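Local atomic coordinates of 3-oxosteroid 1-dehydrogenase (Sterolibacterium denitrificans, PDB entry 7P18), a protein that probably catalyses the FAD-dependent 1,2-dehydrogenation of 3-oxosteroids, handing the electrons to an acceptor and leaving a 3-oxo-Delta(1)-steroid. Residues Thr131-Leu136 against Ser163-Glu168; Leu229-Glu234 against Val251-Gln256; Ala369-His374 against Val491-Ile496. One frame throughout, in Å; residues are numbered along the deposited sequence.

Contact 1. Residues Thr131-Leu136 against Ser163-Glu168; sequences TMEPML and SMTATE
E133 reaches from strand 131-138 to the first turn of helix 166-174, while L136 packs on S163-T165 just before it, T165 touching both. The carboxylate of E133 is fitted to the first turn of that helix. OE1 of E133 accepts the backbone N-H of A166 on its syn lone pair (2.8 Å, N-H...O angle 153°). OE2 takes two donors: the N-H of T167, also on the syn side, at 2.8 Å from T167 N, and the hydroxyl of T167, whose OG1 lies 2.6 Å away and meets OE2 nearly end-on to the C-O bond. Three bonds thus fix the rotation of the carboxylate. E133 CG sits between the backbone N and the carbonyl carbon (chi1 77°), and the chain then runs out extended, its side chain crossing that of T165 at about a right angle; OE1 of E133 also rests against the methyl of A166, 3.4 Å from its CB. T165 is the N-cap and forms a capping box with E168: T165 OG1 accepts from E168 N at 2.9 Å, while T165 N gives its hydrogen to E168 OE1 from above the carboxylate plane. That leaves the methyl CG2 of T165 to face L136, 4.1 Å from its CD2, and the carbonyl of P134. L136 lays CD2 over the backbone of M164 and T165, and R189 of helix 179-191 touches its side chain too. A166 belongs to the pocket of the bound androsta-1,4-diene-3,17-dione, and F110 of the neighbouring strand 109-111 also touches E133. Backbone N-H groups of a helix start that the helix itself cannot satisfy are therefore met by a carboxylate, whose negative charge would probably be favoured by the helix dipole, at the turn that carries a steroid-pocket residue.

Contact 2. Residues Leu229-Glu234 against Val251-Gln256; sequences LNTPFE and VKRNGQ. With FAD (flavin-adenine dinucleotide), chain C.
F233 reads the adenine edge of FAD with its backbone, at the very point where it pairs with V251: F233 N donates to N1A of FAD (2.9 Å), and N6A of FAD donates to F233 O (3.1 Å, angle 165°). F233 and V251 form an antiparallel non-hydrogen-bonded pair whose side chains diverge, V251 continuing toward L258 of strand 256-262 and F233 toward helix 302-309. Next to this pair, K252 N donates to P232 O at 3.1 Å, and the same P232 O takes a CA-H...O contact from V251 CA. Another such contact joins T231 CA to K252 O. Outside the pair, side chains of T231, V251 and R253 add to these main-chain links. With T231 OG1 beside the backbone N (chi1 -58°), CG2 falls anti to that N and packs 3.6 Å from CG2 of V251. The hydroxyl OG1 turns back to L229 O, 2.8 Å away and above that carbonyl's plane, and receives only a weak, bent bond from R253 NH1 at 3.4 Å. The arginine bends at chi2, bringing NH1 near T231 OG1, and W228 adds a cation-pi partner. A valine in place of T231 would probably leave L229 O without its hydroxyl donor and cost R253 NH1 its weak acceptor. OE2 of E234 touches CB of K252, but E234 OE2 and K252 NZ stay 6.0 Å apart, with no contact between the charges. F233 N and O, a donor and an acceptor in one residue, match N1A and N6A, so this recognition of adenine comes from main-chain groups at the start of a hairpin strand.

Contact 3. Residues Ala369-His374 against Val491-Ile496; sequences AMYENH and VDAGDI. With FAD (flavin-adenine dinucleotide), chain C.
M370 drives its bent end from helix 363-377 onto the main chain of strand 486-502. The methyl CE is the bump: it lies 3.2 Å from V491 O and 3.5 Å from A493 N, in the shallow hollow between the V491 carbonyl and the small side chain of A493. The turn at chi3 (66°) swings CE down onto the strand, while SD stays above, 4.4 Å from CG1 of V491. A493 is a bump in its turn. Its CB points at the helix and fits between CE of M370, 4.0 Å off, and the ring of Y371, whose CE2 is 3.8 Å from that CB. The ring meets the methyl obliquely, so A493 is wedged between a thioether and an aromatic one helix position on. A493 is also the centre of an inverse gamma turn. One water bridges the segments, donating to Y371 OH and to A493 O; Y371 OH bonds P287 O as well. The axes of helix 369-374 and strand 491-495 approach to 9.7 Å, with 128° between their directions, and no direct hydrogen bond joins the segments. On its flanks the strand pairs with 320-326 and with 383-387, so the helix packs against one member of a large antiparallel sheet, while farther along the chain I496, at a corner, touches the flavin.

Overall arrangement
Contacts 1 and 3 are buried and lie on opposite sides of the chain's centre, their own centres about 28 Å apart; contact 2 is only partly buried, its centre about 27 Å from that of the chain. No two share a helix or strand. Contact 1 combines a buried carboxylate at a helix start, beside the steroid pocket, with the packing of L136. Contact 2 is strand pairing in a hairpin, with E234 and K252 exposed to solvent. Contact 3 is apolar packing of a helix on a sheet, with a single bridging water. Contact 2 bonds the adenine, whereas segment 491-496 reaches the flavin only through I496, beyond the packing; the nearest atoms of these two contacts are about 19 Å apart.

Contact 1. Residues Thr131-Leu136 against Ser163-Glu168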
loop_
_atom_site.group_PDB
_atom_site.type_symbol
_atom_site.label_atom_id
_atom_site.label_comp_id
_atom_site.label_asym_id
_atom_site.label_seq_id
_atom_site.Cartn_x
_atom_site.Cartn_y
_atom_site.Cartn_z
ATOM N N THR A 131 3.788 -12.702 -4.936
ATOM C CA THR A 131 2.884 -11.555 -5.179
ATOM C C THR A 131 1.774 -11.995 -6.148
ATOM O O THR A 131 2.110 -12.591 -7.169
ATOM C CB THR A 131 3.650 -10.347 -5.712
ATOM O OG1 THR A 131 4.587 -9.882 -4.738
ATOM C CG2 THR A 131 2.692 -9.243 -6.098
ATOM N N MET A 132 0.532 -11.682 -5.806
ATOM C CA MET A 132 -0.679 -11.936 -6.613
ATOM C C MET A 132 -1.478 -10.638 -6.748
ATOM O O MET A 132 -1.429 -9.771 -5.814
ATOM C CB MET A 132 -1.557 -13.021 -5.996
ATOM C CG MET A 132 -0.823 -14.327 -5.623
ATOM S SD MET A 132 -1.973 -15.586 -4.994
ATOM C CE MET A 132 -2.606 -16.244 -6.532
ATOM N N GLU A 133 -2.202 -10.518 -7.863
ATOM C CA GLU A 133 -3.040 -9.323 -8.121
ATOM C C GLU A 133 -4.382 -9.728 -8.726
ATOM O O GLU A 133 -4.571 -10.877 -9.181
ATOM C CB GLU A 133 -2.268 -8.368 -9.012
ATOM C CG GLU A 133 -2.232 -8.784 -10.491
ATOM C CD GLU A 133 -1.836 -7.631 -11.391
ATOM O OE1 GLU A 133 -2.281 -6.453 -11.102
ATOM O OE2 GLU A 133 -1.028 -7.890 -12.319
ATOM N N PRO A 134 -5.357 -8.798 -8.703
ATOM C CA PRO A 134 -6.686 -9.049 -9.250
ATOM C C PRO A 134 -6.769 -8.956 -10.776
ATOM O O PRO A 134 -6.056 -8.143 -11.391
ATOM C CB PRO A 134 -7.562 -7.922 -8.704
ATOM C CG PRO A 134 -6.686 -7.154 -7.726
ATOM C CD PRO A 134 -5.257 -7.489 -8.042
ATOM N N MET A 135 -7.587 -9.815 -11.377
ATOM C CA MET A 135 -8.071 -9.601 -12.764
ATOM C C MET A 135 -8.943 -8.330 -12.777
ATOM O O MET A 135 -9.562 -7.983 -11.728
ATOM C CB MET A 135 -8.909 -10.801 -13.212
ATOM C CG MET A 135 -8.101 -12.084 -13.294
ATOM S SD MET A 135 -9.090 -13.409 -14.074
ATOM C CE MET A 135 -9.003 -12.855 -15.783
ATOM N N LEU A 136 -8.981 -7.631 -13.906
ATOM C CA LEU A 136 -9.934 -6.493 -14.089
ATOM C C LEU A 136 -11.335 -6.954 -13.682
ATOM O O LEU A 136 -11.742 -8.096 -13.993
ATOM C CB LEU A 136 -9.894 -6.003 -15.538
ATOM C CG LEU A 136 -8.582 -5.419 -16.051
ATOM C CD1 LEU A 136 -8.759 -4.928 -17.488
ATOM C CD2 LEU A 136 -8.083 -4.271 -15.192
ATOM N N SER A 163 -8.294 1.416 -16.997
ATOM C CA SER A 163 -7.801 0.526 -15.905
ATOM C C SER A 163 -6.820 -0.481 -16.515
ATOM O O SER A 163 -7.123 -0.991 -17.628
ATOM C CB SER A 163 -8.932 -0.137 -15.228
ATOM O OG SER A 163 -9.705 0.821 -14.510
ATOM N N MET A 164 -5.693 -0.746 -15.833
ATOM C CA MET A 164 -4.782 -1.874 -16.180
ATOM C C MET A 164 -4.407 -2.677 -14.929
ATOM O O MET A 164 -4.437 -2.120 -13.814
ATOM C CB MET A 164 -3.496 -1.345 -16.804
ATOM C CG MET A 164 -3.750 -0.500 -18.071
ATOM S SD MET A 164 -2.226 0.237 -18.684
ATOM C CE MET A 164 -1.510 0.955 -17.188
ATOM N N THR A 165 -4.034 -3.945 -15.128
ATOM C CA THR A 165 -3.374 -4.795 -14.112
ATOM C C THR A 165 -1.931 -4.344 -14.040
ATOM O O THR A 165 -1.451 -3.721 -15.012
ATOM C CB THR A 165 -3.454 -6.277 -14.489
ATOM O OG1 THR A 165 -2.734 -6.464 -15.715
ATOM C CG2 THR A 165 -4.885 -6.733 -14.636
ATOM N N ALA A 166 -1.257 -4.628 -12.937
ATOM C CA ALA A 166 0.196 -4.386 -12.776
ATOM C C ALA A 166 0.944 -5.190 -13.839
ATOM O O ALA A 166 1.932 -4.679 -14.388
ATOM C CB ALA A 166 0.667 -4.735 -11.392
ATOM N N THR A 167 0.472 -6.399 -14.134
ATOM C CA THR A 167 1.086 -7.256 -15.182
ATOM C C THR A 167 1.029 -6.513 -16.532
ATOM O O THR A 167 2.104 -6.309 -17.120
ATOM C CB THR A 167 0.387 -8.616 -15.257
ATOM O OG1 THR A 167 0.451 -9.192 -13.941
ATOM C CG2 THR A 167 1.029 -9.519 -16.291
ATOM N N GLU A 168 -0.173 -6.128 -16.967
ATOM C CA GLU A 168 -0.433 -5.397 -18.247
ATOM C C GLU A 168 0.410 -4.130 -18.252
ATOM O O GLU A 168 1.066 -3.863 -19.261
ATOM C CB GLU A 168 -1.894 -4.978 -18.409
ATOM C CG GLU A 168 -2.822 -6.043 -18.934
ATOM C CD GLU A 168 -4.252 -5.617 -18.764
ATOM O OE1 GLU A 168 -4.448 -4.564 -18.129
ATOM O OE2 GLU A 168 -5.170 -6.351 -19.224
#

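Contact 2. Residues Leu229-Glu234 against Val251-Gln256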
loop_
_atom_site.group_PDB
_atom_site.type_symbol
_atom_site.label_atom_id
_atom_site.label_comp_id
_atom_site.label_asym_id
_atom_site.label_seq_id
_atom_site.Cartn_x
_atom_site.Cartn_y
_atom_site.Cartn_z
ATOM N N LEU A 229 -22.639 3.259 5.397
ATOM C CA LEU A 229 -21.721 4.396 5.106
ATOM C C LEU A 229 -22.036 5.546 6.067
ATOM O O LEU A 229 -23.106 5.525 6.684
ATOM C CB LEU A 229 -21.871 4.816 3.644
ATOM C CG LEU A 229 -21.486 3.749 2.619
ATOM C CD1 LEU A 229 -21.932 4.121 1.224
ATOM C CD2 LEU A 229 -19.976 3.536 2.607
ATOM N N ASN A 230 -21.096 6.466 6.229
ATOM C CA ASN A 230 -21.291 7.701 7.026
ATOM C C ASN A 230 -21.631 7.305 8.455
ATOM O O ASN A 230 -22.420 8.042 9.091
ATOM C CB ASN A 230 -22.389 8.553 6.387
ATOM C CG ASN A 230 -22.115 8.844 4.936
ATOM O OD1 ASN A 230 -22.883 8.458 4.055
ATOM N ND2 ASN A 230 -21.005 9.493 4.692
ATOM N N THR A 231 -21.073 6.182 8.933
ATOM C CA THR A 231 -21.420 5.576 10.245
ATOM C C THR A 231 -20.137 5.259 10.997
ATOM O O THR A 231 -19.739 4.101 11.099
ATOM C CB THR A 231 -22.318 4.341 10.068
ATOM O OG1 THR A 231 -23.493 4.730 9.358
ATOM C CG2 THR A 231 -22.733 3.730 11.387
ATOM N N PRO A 232 -19.445 6.279 11.528
ATOM C CA PRO A 232 -18.202 6.067 12.255
ATOM C C PRO A 232 -18.393 5.350 13.596
ATOM O O PRO A 232 -19.263 5.729 14.394
ATOM C CB PRO A 232 -17.667 7.481 12.515
ATOM C CG PRO A 232 -18.898 8.367 12.443
ATOM C CD PRO A 232 -19.797 7.710 11.434
ATOM N N PHE A 233 -17.542 4.355 13.840
ATOM C CA PHE A 233 -17.262 3.852 15.194
ATOM C C PHE A 233 -16.830 5.009 16.079
ATOM O O PHE A 233 -15.988 5.838 15.651
ATOM C CB PHE A 233 -16.194 2.752 15.125
ATOM C CG PHE A 233 -15.596 2.403 16.453
ATOM C CD1 PHE A 233 -14.570 3.164 16.968
ATOM C CD2 PHE A 233 -16.024 1.278 17.155
ATOM C CE1 PHE A 233 -13.996 2.835 18.178
ATOM C CE2 PHE A 233 -15.434 0.949 18.358
ATOM C CZ PHE A 233 -14.437 1.730 18.871
ATOM N N GLU A 234 -17.310 5.009 17.325
ATOM C CA GLU A 234 -16.854 5.919 18.396
ATOM C C GLU A 234 -16.249 5.187 19.585
ATOM O O GLU A 234 -15.285 5.692 20.154
ATOM C CB GLU A 234 -18.052 6.654 19.007
ATOM C CG GLU A 234 -18.677 7.672 18.118
ATOM C CD GLU A 234 -19.552 8.666 18.871
ATOM O OE1 GLU A 234 -19.799 8.496 20.135
ATOM O OE2 GLU A 234 -19.968 9.608 18.186
ATOM N N VAL A 251 -21.768 3.675 17.506
ATOM C CA VAL A 251 -21.526 4.464 16.273
ATOM C C VAL A 251 -22.344 5.764 16.317
ATOM O O VAL A 251 -23.224 5.925 17.190
ATOM C CB VAL A 251 -21.860 3.662 15.011
ATOM C CG1 VAL A 251 -20.980 2.414 14.926
ATOM C CG2 VAL A 251 -23.356 3.315 14.924
ATOM N N LYS A 252 -22.011 6.665 15.407
ATOM C CA LYS A 252 -22.785 7.894 15.083
ATOM C C LYS A 252 -23.447 7.642 13.732
ATOM O O LYS A 252 -22.740 7.525 12.744
ATOM C CB LYS A 252 -21.850 9.099 15.116
ATOM C CG LYS A 252 -22.535 10.452 15.142
ATOM C CD LYS A 252 -21.569 11.623 14.993
ATOM C CE LYS A 252 -22.092 12.704 14.065
ATOM N NZ LYS A 252 -21.628 14.040 14.500
ATOM N N ARG A 253 -24.767 7.459 13.721
ATOM C CA ARG A 253 -25.561 6.995 12.552
ATOM C C ARG A 253 -26.698 7.991 12.338
ATOM O O ARG A 253 -27.456 8.216 13.298
ATOM C CB ARG A 253 -26.078 5.584 12.839
ATOM C CG ARG A 253 -27.178 5.082 11.920
ATOM C CD ARG A 253 -26.704 4.820 10.526
ATOM N NE ARG A 253 -27.515 3.825 9.857
ATOM C CZ ARG A 253 -27.392 3.506 8.576
ATOM N NH1 ARG A 253 -26.479 4.109 7.836
ATOM N NH2 ARG A 253 -28.193 2.607 8.026
ATOM N N ASN A 254 -26.804 8.581 11.142
ATOM C CA ASN A 254 -27.776 9.675 10.863
ATOM C C ASN A 254 -27.583 10.785 11.901
ATOM O O ASN A 254 -28.584 11.398 12.292
ATOM C CB ASN A 254 -29.229 9.179 10.869
ATOM C CG ASN A 254 -29.485 8.127 9.810
ATOM O OD1 ASN A 254 -29.964 7.032 10.106
ATOM N ND2 ASN A 254 -29.137 8.442 8.574
ATOM N N GLY A 255 -26.346 11.004 12.346
ATOM C CA GLY A 255 -25.950 12.228 13.066
ATOM C C GLY A 255 -26.013 12.112 14.575
ATOM O O GLY A 255 -25.771 13.139 15.202
ATOM N N GLN A 256 -26.297 10.929 15.149
ATOM C CA GLN A 256 -26.385 10.722 16.636
ATOM C C GLN A 256 -25.972 9.301 17.085
ATOM O O GLN A 256 -25.974 8.391 16.241
ATOM C CB GLN A 256 -27.835 10.894 17.060
ATOM C CG GLN A 256 -28.740 9.868 16.394
ATOM C CD GLN A 256 -30.199 10.199 16.575
ATOM O OE1 GLN A 256 -30.576 11.361 16.788
ATOM N NE2 GLN A 256 -31.019 9.160 16.470
HETATM P PA FAD C . -8.061 0.831 4.787
HETATM O O1A FAD C . -7.971 0.119 3.486
HETATM O O2A FAD C . -7.643 2.274 4.696
HETATM O O5B FAD C . -9.558 0.706 5.289
HETATM C C5B FAD C . -9.918 1.299 6.565
HETATM C C4B FAD C . -11.318 1.823 6.455
HETATM O O4B FAD C . -11.819 2.103 7.791
HETATM C C3B FAD C . -11.482 3.129 5.650
HETATM O O3B FAD C . -12.514 3.007 4.677
HETATM C C2B FAD C . -11.804 4.172 6.724
HETATM O O2B FAD C . -12.514 5.293 6.215
HETATM C C1B FAD C . -12.515 3.322 7.778
HETATM N N9A FAD C . -12.530 3.898 9.123
HETATM C C8A FAD C . -11.588 4.671 9.740
HETATM N N7A FAD C . -11.984 5.106 10.933
HETATM C C5A FAD C . -13.239 4.539 11.112
HETATM C C6A FAD C . -14.176 4.602 12.167
HETATM N N6A FAD C . -14.023 5.347 13.267
HETATM N N1A FAD C . -15.328 3.916 12.012
HETATM C C2A FAD C . -15.504 3.207 10.893
HETATM N N3A FAD C . -14.732 3.132 9.804
HETATM C C4A FAD C . -13.586 3.808 10.000
HETATM N N1 FAD C . -0.380 -2.561 0.165
HETATM C C2 FAD C . -0.260 -3.809 -0.344
HETATM O O2 FAD C . -0.080 -4.788 0.402
HETATM N N3 FAD C . -0.359 -4.043 -1.657
HETATM C C4 FAD C . -0.309 -3.030 -2.592
HETATM O O4 FAD C . -0.514 -3.311 -3.768
HETATM C C4X FAD C . -0.402 -1.695 -2.116
HETATM N N5 FAD C . -0.397 -0.694 -2.980
HETATM C C5X FAD C . -0.566 0.577 -2.483
HETATM C C6 FAD C . -0.661 1.658 -3.391
HETATM C C7 FAD C . -0.967 2.943 -2.961
HETATM C C7M FAD C . -1.096 4.080 -3.953
HETATM C C8 FAD C . -1.241 3.157 -1.598
HETATM C C8M FAD C . -1.606 4.545 -1.101
HETATM C C9 FAD C . -1.069 2.129 -0.693
HETATM C C9A FAD C . -0.784 0.813 -1.108
HETATM N N10 FAD C . -0.624 -0.256 -0.213
HETATM C C10 FAD C . -0.458 -1.551 -0.685
HETATM C "C1'" FAD C . -0.895 -0.082 1.219
HETATM C "C2'" FAD C . -2.347 -0.506 1.528
HETATM O "O2'" FAD C . -3.301 0.160 0.703
HETATM C "C3'" FAD C . -2.728 -0.303 3.004
HETATM O "O3'" FAD C . -1.650 -0.641 3.880
HETATM C "C4'" FAD C . -3.985 -1.075 3.346
HETATM O "O4'" FAD C . -4.992 -0.702 2.416
HETATM C "C5'" FAD C . -4.478 -0.860 4.760
HETATM O "O5'" FAD C . -5.723 -1.579 4.863
HETATM P P FAD C . -6.660 -1.374 6.131
HETATM O O1P FAD C . -7.804 -2.243 5.828
HETATM O O2P FAD C . -5.932 -1.447 7.397
HETATM O O3P FAD C . -7.168 0.173 5.963
#

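Contact 3. Residues Ala369-His374 against Val491-Ile496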
loop_
_atom_site.group_PDB
_atom_site.type_symbol
_atom_site.label_atom_id
_atom_site.label_comp_id
_atom_site.label_asym_id
_atom_site.label_seq_id
_atom_site.Cartn_x
_atom_site.Cartn_y
_atom_site.Cartn_z
ATOM N N ALA A 369 15.655 5.176 5.652
ATOM C CA ALA A 369 16.987 5.718 5.347
ATOM C C ALA A 369 16.915 7.249 5.334
ATOM O O ALA A 369 17.946 7.852 5.655
ATOM C CB ALA A 369 17.505 5.186 4.026
ATOM N N MET A 370 15.797 7.839 4.920
ATOM C CA MET A 370 15.633 9.337 4.953
ATOM C C MET A 370 15.774 9.798 6.418
ATOM O O MET A 370 16.566 10.717 6.701
ATOM C CB MET A 370 14.286 9.774 4.386
ATOM C CG MET A 370 14.145 9.557 2.883
ATOM S SD MET A 370 12.548 9.914 2.273
ATOM C CE MET A 370 12.405 11.685 2.538
ATOM N N TYR A 371 15.101 9.120 7.340
ATOM C CA TYR A 371 15.176 9.458 8.793
ATOM C C TYR A 371 16.584 9.196 9.297
ATOM O O TYR A 371 17.130 10.006 10.080
ATOM C CB TYR A 371 14.089 8.749 9.596
ATOM C CG TYR A 371 12.732 9.392 9.510
ATOM C CD1 TYR A 371 12.455 10.592 10.162
ATOM C CD2 TYR A 371 11.726 8.852 8.729
ATOM C CE1 TYR A 371 11.207 11.189 10.078
ATOM C CE2 TYR A 371 10.474 9.421 8.645
ATOM C CZ TYR A 371 10.223 10.624 9.292
ATOM O OH TYR A 371 8.987 11.155 9.201
ATOM N N GLU A 372 17.203 8.103 8.884
ATOM C CA GLU A 372 18.557 7.749 9.364
ATOM C C GLU A 372 19.541 8.824 8.904
ATOM O O GLU A 372 20.365 9.293 9.746
ATOM C CB GLU A 372 18.973 6.359 8.884
ATOM C CG GLU A 372 20.200 5.823 9.577
ATOM C CD GLU A 372 21.543 6.356 9.113
ATOM O OE1 GLU A 372 21.614 6.904 7.967
ATOM O OE2 GLU A 372 22.530 6.229 9.907
ATOM N N ASN A 373 19.495 9.237 7.635
ATOM C CA ASN A 373 20.434 10.289 7.153
ATOM C C ASN A 373 20.068 11.662 7.759
ATOM O O ASN A 373 20.991 12.428 8.037
ATOM C CB ASN A 373 20.493 10.371 5.641
ATOM C CG ASN A 373 21.607 11.296 5.214
ATOM O OD1 ASN A 373 21.356 12.442 4.888
ATOM N ND2 ASN A 373 22.830 10.807 5.282
ATOM N N HIS A 374 18.799 11.957 7.978
ATOM C CA HIS A 374 18.334 13.269 8.510
ATOM C C HIS A 374 18.940 13.485 9.903
ATOM O O HIS A 374 19.315 14.610 10.201
ATOM C CB HIS A 374 16.820 13.352 8.482
ATOM C CG HIS A 374 16.282 14.689 8.816
ATOM N ND1 HIS A 374 16.439 15.762 7.967
ATOM C CD2 HIS A 374 15.603 15.140 9.888
ATOM C CE1 HIS A 374 15.886 16.821 8.502
ATOM N NE2 HIS A 374 15.335 16.477 9.658
ATOM N N VAL A 491 11.102 14.969 -2.470
ATOM C CA VAL A 491 10.659 13.655 -1.944
ATOM C C VAL A 491 10.415 13.786 -0.426
ATOM O O VAL A 491 11.374 13.876 0.376
ATOM C CB VAL A 491 11.683 12.573 -2.320
ATOM C CG1 VAL A 491 11.261 11.285 -1.733
ATOM C CG2 VAL A 491 11.775 12.400 -3.835
ATOM N N ASP A 492 9.155 13.758 -0.056
ATOM C CA ASP A 492 8.751 13.808 1.369
ATOM C C ASP A 492 8.816 12.403 1.976
ATOM O O ASP A 492 8.680 11.396 1.220
ATOM C CB ASP A 492 7.348 14.400 1.483
ATOM C CG ASP A 492 7.336 15.918 1.347
ATOM O OD1 ASP A 492 8.185 16.535 1.973
ATOM O OD2 ASP A 492 6.469 16.432 0.592
ATOM N N ALA A 493 9.000 12.307 3.286
ATOM C CA ALA A 493 8.904 10.993 3.994
ATOM C C ALA A 493 7.433 10.660 4.147
ATOM O O ALA A 493 6.885 10.905 5.251
ATOM C CB ALA A 493 9.606 11.069 5.339
ATOM N N GLY A 494 6.800 10.225 3.056
ATOM C CA GLY A 494 5.392 9.835 2.999
ATOM C C GLY A 494 5.140 8.445 3.584
ATOM O O GLY A 494 6.062 7.835 4.127
ATOM N N ASP A 495 3.901 8.006 3.484
ATOM C CA ASP A 495 3.436 6.710 3.998
ATOM C C ASP A 495 2.204 6.289 3.209
ATOM O O ASP A 495 1.539 7.120 2.590
ATOM C CB ASP A 495 3.140 6.794 5.505
ATOM C CG ASP A 495 1.943 7.674 5.802
ATOM O OD1 ASP A 495 0.810 7.262 5.470
ATOM O OD2 ASP A 495 2.198 8.833 6.225
ATOM N N ILE A 496 1.918 5.002 3.261
ATOM C CA ILE A 496 0.679 4.368 2.797
ATOM C C ILE A 496 -0.100 3.836 4.003
ATOM O O ILE A 496 -0.970 2.976 3.813
ATOM C CB ILE A 496 1.034 3.295 1.736
ATOM C CG1 ILE A 496 1.894 2.150 2.285
ATOM C CG2 ILE A 496 1.727 3.986 0.569
ATOM C CD1 ILE A 496 2.293 1.102 1.228
HETATM P PA FAD C . -8.061 0.831 4.787
HETATM O O1A FAD C . -7.971 0.119 3.486
HETATM O O2A FAD C . -7.643 2.274 4.696
HETATM O O5B FAD C . -9.558 0.706 5.289
HETATM C C5B FAD C . -9.918 1.299 6.565
HETATM C C4B FAD C . -11.318 1.823 6.455
HETATM O O4B FAD C . -11.819 2.103 7.791
HETATM C C3B FAD C . -11.482 3.129 5.650
HETATM O O3B FAD C . -12.514 3.007 4.677
HETATM C C2B FAD C . -11.804 4.172 6.724
HETATM O O2B FAD C . -12.514 5.293 6.215
HETATM C C1B FAD C . -12.515 3.322 7.778
HETATM N N9A FAD C . -12.530 3.898 9.123
HETATM C C8A FAD C . -11.588 4.671 9.740
HETATM N N7A FAD C . -11.984 5.106 10.933
HETATM C C5A FAD C . -13.239 4.539 11.112
HETATM C C6A FAD C . -14.176 4.602 12.167
HETATM N N6A FAD C . -14.023 5.347 13.267
HETATM N N1A FAD C . -15.328 3.916 12.012
HETATM C C2A FAD C . -15.504 3.207 10.893
HETATM N N3A FAD C . -14.732 3.132 9.804
HETATM C C4A FAD C . -13.586 3.808 10.000
HETATM N N1 FAD C . -0.380 -2.561 0.165
HETATM C C2 FAD C . -0.260 -3.809 -0.344
HETATM O O2 FAD C . -0.080 -4.788 0.402
HETATM N N3 FAD C . -0.359 -4.043 -1.657
HETATM C C4 FAD C . -0.309 -3.030 -2.592
HETATM O O4 FAD C . -0.514 -3.311 -3.768
HETATM C C4X FAD C . -0.402 -1.695 -2.116
HETATM N N5 FAD C . -0.397 -0.694 -2.980
HETATM C C5X FAD C . -0.566 0.577 -2.483
HETATM C C6 FAD C . -0.661 1.658 -3.391
HETATM C C7 FAD C . -0.967 2.943 -2.961
HETATM C C7M FAD C . -1.096 4.080 -3.953
HETATM C C8 FAD C . -1.241 3.157 -1.598
HETATM C C8M FAD C . -1.606 4.545 -1.101
HETATM C C9 FAD C . -1.069 2.129 -0.693
HETATM C C9A FAD C . -0.784 0.813 -1.108
HETATM N N10 FAD C . -0.624 -0.256 -0.213
HETATM C C10 FAD C . -0.458 -1.551 -0.685
HETATM C "C1'" FAD C . -0.895 -0.082 1.219
HETATM C "C2'" FAD C . -2.347 -0.506 1.528
HETATM O "O2'" FAD C . -3.301 0.160 0.703
HETATM C "C3'" FAD C . -2.728 -0.303 3.004
HETATM O "O3'" FAD C . -1.650 -0.641 3.880
HETATM C "C4'" FAD C . -3.985 -1.075 3.346
HETATM O "O4'" FAD C . -4.992 -0.702 2.416
HETATM C "C5'" FAD C . -4.478 -0.860 4.760
HETATM O "O5'" FAD C . -5.723 -1.579 4.863
HETATM P P FAD C . -6.660 -1.374 6.131
HETATM O O1P FAD C . -7.804 -2.243 5.828
HETATM O O2P FAD C . -5.932 -1.447 7.397
HETATM O O3P FAD C . -7.168 0.173 5.963
HETATM O O HOH W 1 6.374 11.393 8.016
#